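Long-range contacts in uncharacterized HTH-type transcriptional regulator HI_0893 (Haemophilus influenzae, PDB 3QKX), which is uncharacterised but, as a TetR-family regulator, probably binds DNA through an N-terminal helix-turn-helix domain to control transcription: residues L56-A60 with Y109-N114; Q84-M88 with R126-F130; A137-A141 with W183-K188. One frame throughout, in Å; residues are numbered along the deposited sequence. Where two conformers were deposited one is given.

Contact 1 (L56-A60 with Y109-N114); sequences LEQFA and YESLPN
The carbonyl oxygen of Pro-113 collects C-H groups from the helix opposite. Glu-57 CA lies 3.5 Å from Pro-113 O and points its hydrogen there at 153°, while Glu-57 CG reaches the same oxygen at 3.4 Å; Ala-60 CB stands further off. The oxygen belongs to a peptide modelled as cis, the one leading into Asn-114. Glu-57 CG faces the Pro-113 ring; beyond the bend at chi2 the carboxylate turns its OE1 toward the Asn-114 amide without a hydrogen bond.

The apolar half of the contact rests on Leu-112, whose two methyls part between neighbours on helix 52-72. CD2 touches Leu-56 CB at 3.9 Å, the two leucines crossing at about a right angle. CD1 goes to Phe-59 CD2 (3.8 Å), at the edge of the ring near its plane, and to Ala-60 CB. With Phe-59 CG anti to the backbone N (chi1 177°), the ring extends across to Tyr-109, where Phe-59 CE2 meets Tyr-109 CE1 at 3.5 Å. The two rings are steeply inclined at 67°, neither stacked nor edge-to-face. A type I turn from Tyr-109 to Leu-112, closed by Leu-112 N to Tyr-109 O at 2.9 Å, brings both side chains to the same helix. Tyr-109 OH is hydrogen-bonded to Asp-18, on helix 6-23, whose Thr-17 and Met-21 also pack on Phe-59.

Helix 52-72 thus meets the loop after helix 100-109 beside the first helix of the predicted DNA-binding region, a junction between the N-terminal and ligand-binding-type C-terminal parts of the TetR fold.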
loop_
_atom_site.group_PDB
_atom_site.type_symbol
_atom_site.label_atom_id
_atom_site.label_comp_id
_atom_site.label_asym_id
_atom_site.label_seq_id
_atom_site.Cartn_x
_atom_site.Cartn_y
_atom_site.Cartn_z
ATOM N N LEU A 56 9.404 13.023 15.270
ATOM C CA LEU A 56 8.893 12.000 14.354
ATOM C C LEU A 56 8.992 10.558 14.911
ATOM O O LEU A 56 8.166 9.720 14.567
ATOM C CB LEU A 56 9.581 12.106 12.993
ATOM C CG LEU A 56 9.387 13.409 12.191
ATOM C CD1 LEU A 56 10.042 13.257 10.812
ATOM C CD2 LEU A 56 7.936 13.805 12.034
ATOM N N GLU A 57 9.970 10.295 15.788
ATOM C CA GLU A 57 10.038 9.017 16.525
ATOM C C GLU A 57 8.794 8.793 17.373
ATOM O O GLU A 57 8.121 7.773 17.232
ATOM C CB GLU A 57 11.282 8.936 17.434
ATOM C CG GLU A 57 12.622 8.759 16.703
ATOM C CD GLU A 57 13.658 7.963 17.509
ATOM O OE1 GLU A 57 13.459 6.743 17.714
ATOM O OE2 GLU A 57 14.687 8.554 17.909
ATOM N N GLN A 58 8.501 9.744 18.257
ATOM C CA GLN A 58 7.335 9.641 19.151
ATOM C C GLN A 58 6.020 9.615 18.362
ATOM O O GLN A 58 5.083 8.902 18.740
ATOM C CB GLN A 58 7.323 10.778 20.185
ATOM C CG GLN A 58 8.392 10.636 21.281
ATOM C CD GLN A 58 8.325 11.751 22.342
ATOM O OE1 GLN A 58 7.235 12.171 22.764
ATOM N NE2 GLN A 58 9.497 12.226 22.779
ATOM N N PHE A 59 5.969 10.379 17.268
ATOM C CA PHE A 59 4.827 10.385 16.370
ATOM C C PHE A 59 4.566 8.996 15.799
ATOM O O PHE A 59 3.425 8.539 15.788
ATOM C CB PHE A 59 5.071 11.379 15.239
ATOM C CG PHE A 59 3.978 11.415 14.198
ATOM C CD1 PHE A 59 2.791 12.089 14.438
ATOM C CD2 PHE A 59 4.155 10.812 12.972
ATOM C CE1 PHE A 59 1.796 12.162 13.467
ATOM C CE2 PHE A 59 3.160 10.865 12.002
ATOM C CZ PHE A 59 1.978 11.549 12.255
ATOM N N ALA A 60 5.628 8.340 15.327
ATOM C CA ALA A 60 5.556 6.943 14.877
ATOM C C ALA A 60 4.882 6.069 15.917
ATOM O O ALA A 60 3.917 5.379 15.606
ATOM C CB ALA A 60 6.947 6.402 14.570
ATOM N N TYR A 109 4.364 7.219 6.133
ATOM C CA TYR A 109 4.740 6.726 7.477
ATOM C C TYR A 109 5.942 5.774 7.474
ATOM O O TYR A 109 6.752 5.818 8.398
ATOM C CB TYR A 109 3.562 6.010 8.181
ATOM C CG TYR A 109 2.410 6.877 8.709
ATOM C CD1 TYR A 109 2.564 8.248 8.991
ATOM C CD2 TYR A 109 1.178 6.296 8.991
ATOM C CE1 TYR A 109 1.499 9.008 9.482
ATOM C CE2 TYR A 109 0.117 7.047 9.488
ATOM C CZ TYR A 109 0.284 8.408 9.733
ATOM O OH TYR A 109 -0.767 9.163 10.223
ATOM N N GLU A 110 6.055 4.919 6.449
ATOM C CA GLU A 110 7.154 3.924 6.378
ATOM C C GLU A 110 8.564 4.539 6.313
ATOM O O GLU A 110 9.535 3.871 6.666
ATOM C CB GLU A 110 6.949 2.962 5.207
ATOM C CG GLU A 110 5.877 1.910 5.473
ATOM C CD GLU A 110 5.456 1.148 4.209
ATOM O OE1 GLU A 110 6.216 1.173 3.205
ATOM O OE2 GLU A 110 4.364 0.529 4.226
ATOM N N SER A 111 8.665 5.805 5.898
ATOM C CA SER A 111 9.929 6.564 5.989
ATOM C C SER A 111 10.312 7.033 7.419
ATOM O O SER A 111 11.428 7.531 7.617
ATOM C CB SER A 111 9.888 7.785 5.058
ATOM O OG SER A 111 9.653 7.402 3.715
ATOM N N LEU A 112 9.405 6.896 8.398
ATOM C CA LEU A 112 9.676 7.367 9.766
ATOM C C LEU A 112 10.678 6.451 10.483
ATOM O O LEU A 112 10.640 5.234 10.285
ATOM C CB LEU A 112 8.383 7.432 10.597
ATOM C CG LEU A 112 7.296 8.433 10.187
ATOM C CD1 LEU A 112 6.015 8.166 10.964
ATOM C CD2 LEU A 112 7.765 9.844 10.405
ATOM N N PRO A 113 11.564 7.031 11.327
ATOM C CA PRO A 113 12.417 6.220 12.199
ATOM C C PRO A 113 11.657 5.789 13.473
ATOM O O PRO A 113 11.354 6.655 14.281
ATOM C CB PRO A 113 13.567 7.181 12.556
ATOM C CG PRO A 113 12.996 8.548 12.444
ATOM C CD PRO A 113 11.828 8.480 11.490
ATOM N N ASN A 114 11.323 4.507 13.687
ATOM C CA ASN A 114 11.594 3.361 12.810
ATOM C C ASN A 114 10.302 2.564 12.599
ATOM O O ASN A 114 9.883 1.811 13.481
ATOM C CB ASN A 114 12.673 2.462 13.430
ATOM C CG ASN A 114 13.943 3.218 13.774
ATOM O OD1 ASN A 114 14.721 3.576 12.895
ATOM N ND2 ASN A 114 14.165 3.445 15.060
#

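Contact 2 (Q84-M88 with R126-F130); sequences QYRQM and RWDLF. With SO4 (sulfate ion), chain F; EDO (1,2-ethanediol), chain C.
Met-88, a selenomethionine, lays its methyl over one face of Phe-130: CE sits 3.8 Å from the ring centroid and 17° off the normal, a CH-pi contact displaced toward CG, which it approaches to 3.6 Å. A bend at chi3 (-69°) turns CE onto the ring and leaves SE to meet Arg-126 CG at 3.7 Å. SE itself views the Phe-130 ring obliquely, as the more distant part of a Met-aromatic contact. The same methyl also touches the edge of Trp-127, at CE3 (4.0 Å).

Around Phe-130 the filling continues. Gln-84 OE1 lies in the ring plane at its edge, 3.5 Å from Phe-130 CD1, while Gln-84 NE2 is hydrogen-bonded to the carbonyl of Lys-79. Tyr-85 CB touches Phe-130 CZ at 3.9 Å, and the side chains of Tyr-85 and Trp-127 lie side by side and point the same way, Tyr-85 CD1 meeting Trp-127 CZ3 edge against edge. The polar ends of this pair are bonded outside the contact, Tyr-85 OH to Ser-182 and Trp-127 NE1 to the carbonyl of Glu-145.

The outer flanks are looser and carry polar groups. Arg-86 extends away from the interface to a sulfate, probably from the crystallisation liquor; its NH2 donates to sulfate O3 at 2.9 Å and its NH1 to O2, and Glu-83 and Glu-176 also pair with this arginine. On the far flank Asp-128 makes a weak bond to an ethanediol, also probably from the liquor.

Helices 81-98 and 126-137 pack antiparallel here, with local axes at 164° and 11.8 Å apart, a wide spacing filled by Met-88 and the rings of Tyr-85, Trp-127 and Phe-130 inside the all-helical C-terminal domain of a TetR-type regulator.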
loop_
_atom_site.group_PDB
_atom_site.type_symbol
_atom_site.label_atom_id
_atom_site.label_comp_id
_atom_site.label_asym_id
_atom_site.label_seq_id
_atom_site.Cartn_x
_atom_site.Cartn_y
_atom_site.Cartn_z
ATOM N N GLN A 84 -15.382 -11.574 14.668
ATOM C CA GLN A 84 -14.228 -10.877 15.208
ATOM C C GLN A 84 -13.408 -10.295 14.079
ATOM O O GLN A 84 -12.953 -9.176 14.159
ATOM C CB GLN A 84 -13.361 -11.803 16.067
ATOM C CG GLN A 84 -14.028 -12.254 17.357
ATOM C CD GLN A 84 -13.246 -13.353 18.082
ATOM O OE1 GLN A 84 -12.028 -13.491 17.909
ATOM N NE2 GLN A 84 -13.943 -14.123 18.909
ATOM N N TYR A 85 -13.235 -11.064 13.015
ATOM C CA TYR A 85 -12.520 -10.594 11.849
ATOM C C TYR A 85 -13.305 -9.479 11.137
ATOM O O TYR A 85 -12.731 -8.491 10.752
ATOM C CB TYR A 85 -12.224 -11.744 10.892
ATOM C CG TYR A 85 -11.681 -11.277 9.557
ATOM C CD1 TYR A 85 -10.341 -11.036 9.379
ATOM C CD2 TYR A 85 -12.521 -11.132 8.457
ATOM C CE1 TYR A 85 -9.846 -10.598 8.123
ATOM C CE2 TYR A 85 -12.038 -10.703 7.237
ATOM C CZ TYR A 85 -10.707 -10.433 7.080
ATOM O OH TYR A 85 -10.254 -10.012 5.847
ATOM N N ARG A 86 -14.610 -9.663 10.978
ATOM C CA ARG A 86 -15.463 -8.670 10.348
ATOM C C ARG A 86 -15.460 -7.360 11.115
ATOM O O ARG A 86 -15.374 -6.305 10.520
ATOM C CB ARG A 86 -16.879 -9.217 10.232
ATOM C CG ARG A 86 -17.915 -8.250 9.695
ATOM C CD ARG A 86 -19.111 -9.005 9.193
ATOM N NE ARG A 86 -20.209 -8.110 8.897
ATOM C CZ ARG A 86 -21.166 -7.733 9.748
ATOM N NH1 ARG A 86 -21.208 -8.159 11.021
ATOM N NH2 ARG A 86 -22.094 -6.883 9.323
ATOM N N GLN A 87 -15.520 -7.425 12.436
ATOM C CA GLN A 87 -15.399 -6.213 13.263
ATOM C C GLN A 87 -14.081 -5.501 12.992
ATOM O O GLN A 87 -14.060 -4.293 12.841
ATOM C CB GLN A 87 -15.473 -6.568 14.740
ATOM C CG GLN A 87 -15.489 -5.363 15.711
ATOM C CD GLN A 87 -16.727 -4.529 15.534
ATOM O OE1 GLN A 87 -17.813 -4.983 15.820
ATOM N NE2 GLN A 87 -16.573 -3.333 14.994
HETATM N N MSE A 88 -12.987 -6.255 12.963
HETATM C CA MSE A 88 -11.668 -5.666 12.730
HETATM C C MSE A 88 -11.595 -5.032 11.346
HETATM O O MSE A 88 -11.012 -3.972 11.187
HETATM C CB MSE A 88 -10.547 -6.710 12.898
HETATM C CG MSE A 88 -10.207 -7.007 14.339
HETATM SE SE MSE A 88 -8.603 -8.123 14.490
HETATM C CE MSE A 88 -9.289 -9.804 13.762
ATOM N N ARG A 126 -3.744 -7.378 18.628
ATOM C CA ARG A 126 -5.019 -8.082 18.452
ATOM C C ARG A 126 -4.991 -9.060 17.260
ATOM O O ARG A 126 -5.507 -10.167 17.360
ATOM C CB ARG A 126 -6.173 -7.068 18.296
ATOM C CG ARG A 126 -7.573 -7.650 18.015
ATOM C CD ARG A 126 -7.969 -8.755 18.986
ATOM N NE ARG A 126 -7.815 -8.363 20.395
ATOM C CZ ARG A 126 -7.772 -9.204 21.435
ATOM N NH1 ARG A 126 -7.833 -10.524 21.256
ATOM N NH2 ARG A 126 -7.642 -8.720 22.693
ATOM N N TRP A 127 -4.359 -8.661 16.158
ATOM C CA TRP A 127 -4.250 -9.528 14.989
ATOM C C TRP A 127 -3.512 -10.802 15.317
ATOM O O TRP A 127 -3.981 -11.900 14.975
ATOM C CB TRP A 127 -3.522 -8.841 13.838
ATOM C CG TRP A 127 -3.373 -9.751 12.673
ATOM C CD1 TRP A 127 -2.209 -10.265 12.165
ATOM C CD2 TRP A 127 -4.432 -10.316 11.894
ATOM N NE1 TRP A 127 -2.488 -11.113 11.114
ATOM C CE2 TRP A 127 -3.845 -11.137 10.917
ATOM C CE3 TRP A 127 -5.815 -10.192 11.919
ATOM C CZ2 TRP A 127 -4.600 -11.847 9.991
ATOM C CZ3 TRP A 127 -6.567 -10.899 10.983
ATOM C CH2 TRP A 127 -5.958 -11.712 10.046
ATOM N N ASP A 128 -2.348 -10.646 15.945
ATOM C CA ASP A 128 -1.508 -11.773 16.322
ATOM C C ASP A 128 -2.278 -12.708 17.238
ATOM O O ASP A 128 -2.282 -13.930 17.016
ATOM C CB ASP A 128 -0.196 -11.300 17.015
ATOM C CG ASP A 128 0.868 -10.739 16.013
ATOM O OD1 ASP A 128 0.673 -10.792 14.776
ATOM O OD2 ASP A 128 1.917 -10.252 16.484
ATOM N N LEU A 129 -2.934 -12.126 18.249
ATOM C CA LEU A 129 -3.709 -12.887 19.235
ATOM C C LEU A 129 -4.859 -13.616 18.579
ATOM O O LEU A 129 -5.119 -14.784 18.886
ATOM C CB LEU A 129 -4.281 -11.976 20.327
ATOM C CG LEU A 129 -3.343 -11.327 21.360
ATOM C CD1 LEU A 129 -4.169 -10.592 22.429
ATOM C CD2 LEU A 129 -2.418 -12.333 22.012
ATOM N N PHE A 130 -5.556 -12.921 17.696
ATOM C CA PHE A 130 -6.676 -13.504 16.994
ATOM C C PHE A 130 -6.226 -14.703 16.157
ATOM O O PHE A 130 -6.871 -15.740 16.176
ATOM C CB PHE A 130 -7.338 -12.459 16.111
ATOM C CG PHE A 130 -8.286 -13.031 15.089
ATOM C CD1 PHE A 130 -9.594 -13.322 15.438
ATOM C CD2 PHE A 130 -7.871 -13.264 13.773
ATOM C CE1 PHE A 130 -10.487 -13.844 14.514
ATOM C CE2 PHE A 130 -8.771 -13.776 12.820
ATOM C CZ PHE A 130 -10.082 -14.076 13.200
HETATM S S SO4 F . -24.101 -6.317 12.169
HETATM O O1 SO4 F . -23.282 -6.293 13.386
HETATM O O2 SO4 F . -24.084 -7.645 11.551
HETATM O O3 SO4 F . -23.590 -5.311 11.232
HETATM O O4 SO4 F . -25.487 -5.993 12.487
HETATM C C1 EDO C . 1.002 -8.325 11.267
HETATM O O1 EDO C . 0.656 -7.174 10.486
HETATM C C2 EDO C . 2.490 -8.306 11.606
HETATM O O2 EDO C . 2.786 -9.379 12.512
#

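Contact 3 (A137-A141 with W183-K188); sequences AGLLA and WRAIQK
Leu-140 starts beside the carbonyl of Ile-186, with CB 3.7 Å from Ile-186 O. Leu-140 CG follows at 4.1 Å from Ile-186 O, and Leu-140 CD2 comes to 3.3 Å of the same oxygen. Because CG stands anti to the carbonyl carbon (chi1 -73°), CD2 continues into an apolar corner, meeting Ile-186 CD1 at 3.9 Å and Trp-183 CZ3 at 4.0 Å. Leu-140 and Ile-186 lie side by side, pointing the same way; Ala-134 and Gln-135 of helix 126-137 also touch the leucine.

The backbones form a single beta bridge, Leu-140 with Gln-187, in an otherwise helical domain. Lys-188 N donates to Leu-139 O (2.8 Å) and Ala-141 N to Ile-186 O (3.0 Å), the second donor standing above the carbonyl plane. Just before the bridge, Gly-138 takes positive phi in a Schellman motif that ends helix 126-137, and Lys-188 CD packs against Gly-138 O at 3.4 Å.

Trp-183 lies against Phe-130 and Tyr-85. The C-terminal tail lies against the second subunit, whose Arg-181 donates hydrogen bonds to the carbonyls of Ala-185 and Gln-187.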
loop_
_atom_site.group_PDB
_atom_site.type_symbol
_atom_site.label_atom_id
_atom_site.label_comp_id
_atom_site.label_asym_id
_atom_site.label_seq_id
_atom_site.Cartn_x
_atom_site.Cartn_y
_atom_site.Cartn_z
ATOM N N ALA A 137 -8.057 -23.099 17.382
ATOM C CA ALA A 137 -9.401 -23.677 17.160
ATOM C C ALA A 137 -9.518 -24.540 15.879
ATOM O O ALA A 137 -10.417 -25.356 15.754
ATOM C CB ALA A 137 -10.430 -22.570 17.128
ATOM N N GLY A 138 -8.635 -24.302 14.925
ATOM C CA GLY A 138 -8.561 -25.076 13.693
ATOM C C GLY A 138 -9.136 -24.380 12.474
ATOM O O GLY A 138 -9.364 -25.031 11.486
ATOM N N LEU A 139 -9.318 -23.060 12.527
ATOM C CA LEU A 139 -10.064 -22.316 11.472
ATOM C C LEU A 139 -9.240 -21.788 10.322
ATOM O O LEU A 139 -9.775 -21.664 9.200
ATOM C CB LEU A 139 -10.782 -21.104 12.044
ATOM C CG LEU A 139 -12.158 -21.382 12.585
ATOM C CD1 LEU A 139 -12.021 -22.174 13.877
ATOM C CD2 LEU A 139 -12.874 -20.094 12.794
ATOM N N LEU A 140 -7.976 -21.428 10.605
ATOM C CA LEU A 140 -7.164 -20.633 9.710
ATOM C C LEU A 140 -6.037 -21.428 9.084
ATOM O O LEU A 140 -5.604 -22.412 9.644
ATOM C CB LEU A 140 -6.559 -19.464 10.479
ATOM C CG LEU A 140 -7.456 -18.303 10.898
ATOM C CD1 LEU A 140 -6.568 -17.126 11.237
ATOM C CD2 LEU A 140 -8.439 -17.924 9.826
ATOM N N ALA A 141 -5.526 -20.951 7.941
ATOM C CA ALA A 141 -4.341 -21.544 7.300
ATOM C C ALA A 141 -3.121 -21.483 8.208
ATOM O O ALA A 141 -2.983 -20.547 8.979
ATOM C CB ALA A 141 -4.045 -20.835 6.004
ATOM N N TRP A 183 -11.765 -13.006 4.072
ATOM C CA TRP A 183 -11.803 -14.067 5.092
ATOM C C TRP A 183 -11.613 -15.427 4.476
ATOM O O TRP A 183 -10.846 -16.234 4.973
ATOM C CB TRP A 183 -13.137 -14.026 5.800
ATOM C CG TRP A 183 -13.424 -15.166 6.755
ATOM C CD1 TRP A 183 -14.391 -16.107 6.619
ATOM C CD2 TRP A 183 -12.828 -15.391 8.020
ATOM N NE1 TRP A 183 -14.409 -16.926 7.701
ATOM C CE2 TRP A 183 -13.468 -16.503 8.588
ATOM C CE3 TRP A 183 -11.815 -14.763 8.732
ATOM C CZ2 TRP A 183 -13.107 -17.025 9.821
ATOM C CZ3 TRP A 183 -11.453 -15.279 9.959
ATOM C CH2 TRP A 183 -12.093 -16.402 10.494
ATOM N N ARG A 184 -12.312 -15.653 3.373
ATOM C CA ARG A 184 -12.261 -16.917 2.642
ATOM C C ARG A 184 -10.819 -17.305 2.285
ATOM O O ARG A 184 -10.450 -18.470 2.348
ATOM C CB ARG A 184 -13.097 -16.807 1.374
ATOM C CG ARG A 184 -13.551 -18.096 0.835
ATOM C CD ARG A 184 -14.229 -17.940 -0.507
ATOM N NE ARG A 184 -15.523 -17.237 -0.455
ATOM C CZ ARG A 184 -16.372 -17.163 -1.490
ATOM N NH1 ARG A 184 -16.061 -17.726 -2.664
ATOM N NH2 ARG A 184 -17.537 -16.517 -1.373
ATOM N N ALA A 185 -10.014 -16.308 1.925
ATOM C CA ALA A 185 -8.616 -16.506 1.560
ATOM C C ALA A 185 -7.732 -17.085 2.681
ATOM O O ALA A 185 -6.691 -17.687 2.394
ATOM C CB ALA A 185 -8.030 -15.174 1.078
ATOM N N ILE A 186 -8.107 -16.870 3.939
ATOM C CA ILE A 186 -7.292 -17.366 5.069
ATOM C C ILE A 186 -7.928 -18.518 5.836
ATOM O O ILE A 186 -7.405 -18.888 6.883
ATOM C CB ILE A 186 -6.864 -16.243 6.058
ATOM C CG1 ILE A 186 -8.061 -15.537 6.650
ATOM C CG2 ILE A 186 -5.954 -15.264 5.367
ATOM C CD1 ILE A 186 -7.712 -14.671 7.808
ATOM N N GLN A 187 -9.017 -19.102 5.312
ATOM C CA GLN A 187 -9.647 -20.258 5.962
ATOM C C GLN A 187 -8.798 -21.503 5.725
ATOM O O GLN A 187 -8.178 -21.657 4.659
ATOM C CB GLN A 187 -11.075 -20.482 5.452
ATOM C CG GLN A 187 -12.028 -19.316 5.700
ATOM C CD GLN A 187 -13.507 -19.723 5.630
ATOM O OE1 GLN A 187 -14.086 -20.145 6.632
ATOM N NE2 GLN A 187 -14.123 -19.574 4.449
ATOM N N LYS A 188 -8.767 -22.403 6.710
ATOM C CA LYS A 188 -7.945 -23.629 6.576
ATOM C C LYS A 188 -8.378 -24.408 5.358
ATOM O O LYS A 188 -9.582 -24.439 5.042
ATOM C CB LYS A 188 -8.058 -24.507 7.815
ATOM C CG LYS A 188 -6.971 -25.562 7.951
ATOM C CD LYS A 188 -6.896 -26.082 9.379
ATOM C CE LYS A 188 -5.604 -26.884 9.628
ATOM N NZ LYS A 188 -5.529 -28.196 8.865
ATOM O OXT LYS A 188 -7.543 -24.980 4.654
#

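Overall arrangement
From the N terminus, the chain passes the predicted helix-turn-helix and enters helix 52-72, where contact 1 opens; it closes in the loop after helix 100-109. Contact 2 opens within that span, on helix 81-98, and closes beyond it on helix 126-137, so the two cross along the sequence. Contact 3 follows in series, joining the turn after helix 126-137 to the C terminus. Contact 1 ties the N-terminal region to the C-terminal one, on the opposite side of the chain's centre from the other two. Contacts 2 and 3, with centres about 13 Å apart, share a continuous packing through Tyr-85, Phe-130 and Trp-183, while the C-terminal end of contact 3 also meets the second subunit.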